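Amidohydrolase 3 domain-containing protein (Bacillus thuringiensis serovar konkukian, PDB 3GGM) is probably a hydrolase acting on carbon-nitrogen bonds other than peptide bonds, represented here by a short, strand-rich N-terminal piece. Local coordinates at residues 27-31 with 32-36. Residues are numbered along the deposited sequence; the frame is centred on the assembly and turned at random.
Sequences AITDG and LITAV
Thr29 and Leu32 exchange two backbone hydrogen bonds where the chain reverses: Thr29 N gives to Leu32 O (3.0 Å), and Leu32 N returns one to Thr29 O (3.2 Å). Further along, Ala27 N donates to Ala35 O at 2.8 Å, and Ala27 O accepts Thr34 N at the same 2.8 Å. Two C-H...O contacts are added, Ile33 CA to Ala27 O and Ile28 CA to Leu32 O.

This is a tight beta hairpin of strands 22-29 and 32-37, with Asp30 and Gly31 as its two-residue turn. Both turn residues have positive phi, which suits glycine, lacking a side chain, at the second place. Asp30 is exposed, as a charged residue may be at a turn; its backbone N is hydrogen-bonded to Asp5 OD2. Opposite Ala27 stand both Thr34 and Ala35, a classic beta bulge; Thr34, the residue bearing the helix-like psi of -26°, is thereby turned toward the neighbouring strand.

That turn brings two hydroxyls together. Each threonine holds OG1 beside its own backbone N, chi1 being -54° in Thr29 and -38° in Thr34. Thr29 OG1 and Thr34 OG1 are modelled 2.4 Å apart, too short to be taken literally; a hydrogen bond is likely, with the donor undecided. Beta-branched Thr29 suits its extended strand, while the hydroxyl of Thr34 suits an exposed bulge position. On the same face as Thr29, the small Ala27 and Ala35 pack together, CB to CB 4.3 Å.

On the face of Ile28 and Ile33, CG1 of Ile28 meets CD1 of Ile33 at 3.7 Å as the two branched chains cross. Leu74 of a second subunit packs on both isoleucines, and Leu16 of a third touches Ile33.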
loop_
_atom_site.group_PDB
_atom_site.type_symbol
_atom_site.label_atom_id
_atom_site.label_comp_id
_atom_site.label_asym_id
_atom_site.label_seq_id
_atom_site.Cartn_x
_atom_site.Cartn_y
_atom_site.Cartn_z
ATOM N N ALA A 27 -19.766 2.876 5.743
ATOM C CA ALA A 27 -20.563 1.769 6.271
ATOM C C ALA A 27 -20.321 0.541 5.401
ATOM O O ALA A 27 -20.300 0.636 4.166
ATOM C CB ALA A 27 -22.061 2.125 6.279
ATOM N N ILE A 28 -20.151 -0.602 6.056
ATOM C CA ILE A 28 -19.884 -1.865 5.376
ATOM C C ILE A 28 -20.914 -2.909 5.773
ATOM O O ILE A 28 -21.181 -3.110 6.961
ATOM C CB ILE A 28 -18.478 -2.403 5.745
ATOM C CG1 ILE A 28 -17.414 -1.379 5.346
ATOM C CG2 ILE A 28 -18.221 -3.760 5.061
ATOM C CD1 ILE A 28 -16.013 -1.751 5.797
ATOM N N THR A 29 -21.496 -3.566 4.771
ATOM C CA THR A 29 -22.488 -4.611 5.004
ATOM C C THR A 29 -21.993 -5.849 4.271
ATOM O O THR A 29 -21.842 -5.843 3.050
ATOM C CB THR A 29 -23.861 -4.181 4.479
ATOM O OG1 THR A 29 -24.202 -2.915 5.059
ATOM C CG2 THR A 29 -24.929 -5.209 4.855
ATOM N N ASP A 30 -21.745 -6.905 5.040
ATOM C CA ASP A 30 -21.194 -8.157 4.529
ATOM C C ASP A 30 -20.245 -7.578 3.485
ATOM O O ASP A 30 -20.662 -7.234 2.377
ATOM C CB ASP A 30 -21.851 -8.584 3.206
ATOM C CG ASP A 30 -23.306 -9.017 3.382
ATOM O OD1 ASP A 30 -23.637 -9.589 4.445
ATOM O OD2 ASP A 30 -24.118 -8.797 2.456
ATOM N N GLY A 31 -18.965 -7.507 3.823
ATOM C CA GLY A 31 -17.985 -6.991 2.886
ATOM C C GLY A 31 -17.944 -5.971 1.775
ATOM O O GLY A 31 -16.919 -5.792 1.115
ATOM N N LEU A 32 -19.076 -5.304 1.570
ATOM C CA LEU A 32 -19.213 -4.297 0.527
ATOM C C LEU A 32 -19.628 -2.956 1.136
ATOM O O LEU A 32 -20.390 -2.916 2.104
ATOM C CB LEU A 32 -20.281 -4.737 -0.478
ATOM C CG LEU A 32 -20.214 -6.164 -1.039
ATOM C CD1 LEU A 32 -21.420 -6.407 -1.953
ATOM C CD2 LEU A 32 -18.917 -6.366 -1.805
ATOM N N ILE A 33 -19.136 -1.861 0.562
ATOM C CA ILE A 33 -19.486 -0.537 1.063
ATOM C C ILE A 33 -20.957 -0.252 0.764
ATOM O O ILE A 33 -21.379 -0.305 -0.386
ATOM C CB ILE A 33 -18.626 0.555 0.410
ATOM C CG1 ILE A 33 -17.148 0.167 0.491
ATOM C CG2 ILE A 33 -18.856 1.883 1.114
ATOM C CD1 ILE A 33 -16.668 -0.164 1.886
ATOM N N THR A 34 -21.716 0.066 1.810
ATOM C CA THR A 34 -23.151 0.335 1.707
ATOM C C THR A 34 -23.476 1.818 1.672
ATOM O O THR A 34 -24.529 2.222 1.170
ATOM C CB THR A 34 -23.905 -0.229 2.917
ATOM O OG1 THR A 34 -23.336 -1.479 3.298
ATOM C CG2 THR A 34 -25.375 -0.419 2.576
ATOM N N ALA A 35 -22.593 2.626 2.249
ATOM C CA ALA A 35 -22.797 4.069 2.279
ATOM C C ALA A 35 -21.544 4.779 2.772
ATOM O O ALA A 35 -20.699 4.178 3.443
ATOM C CB ALA A 35 -23.973 4.409 3.194
ATOM N N VAL A 36 -21.438 6.059 2.422
ATOM C CA VAL A 36 -20.321 6.906 2.829
ATOM C C VAL A 36 -20.895 8.264 3.179
ATOM O O VAL A 36 -21.968 8.627 2.699
ATOM C CB VAL A 36 -19.279 7.105 1.700
ATOM C CG1 VAL A 36 -18.643 5.771 1.332
ATOM C CG2 VAL A 36 -19.934 7.762 0.484
#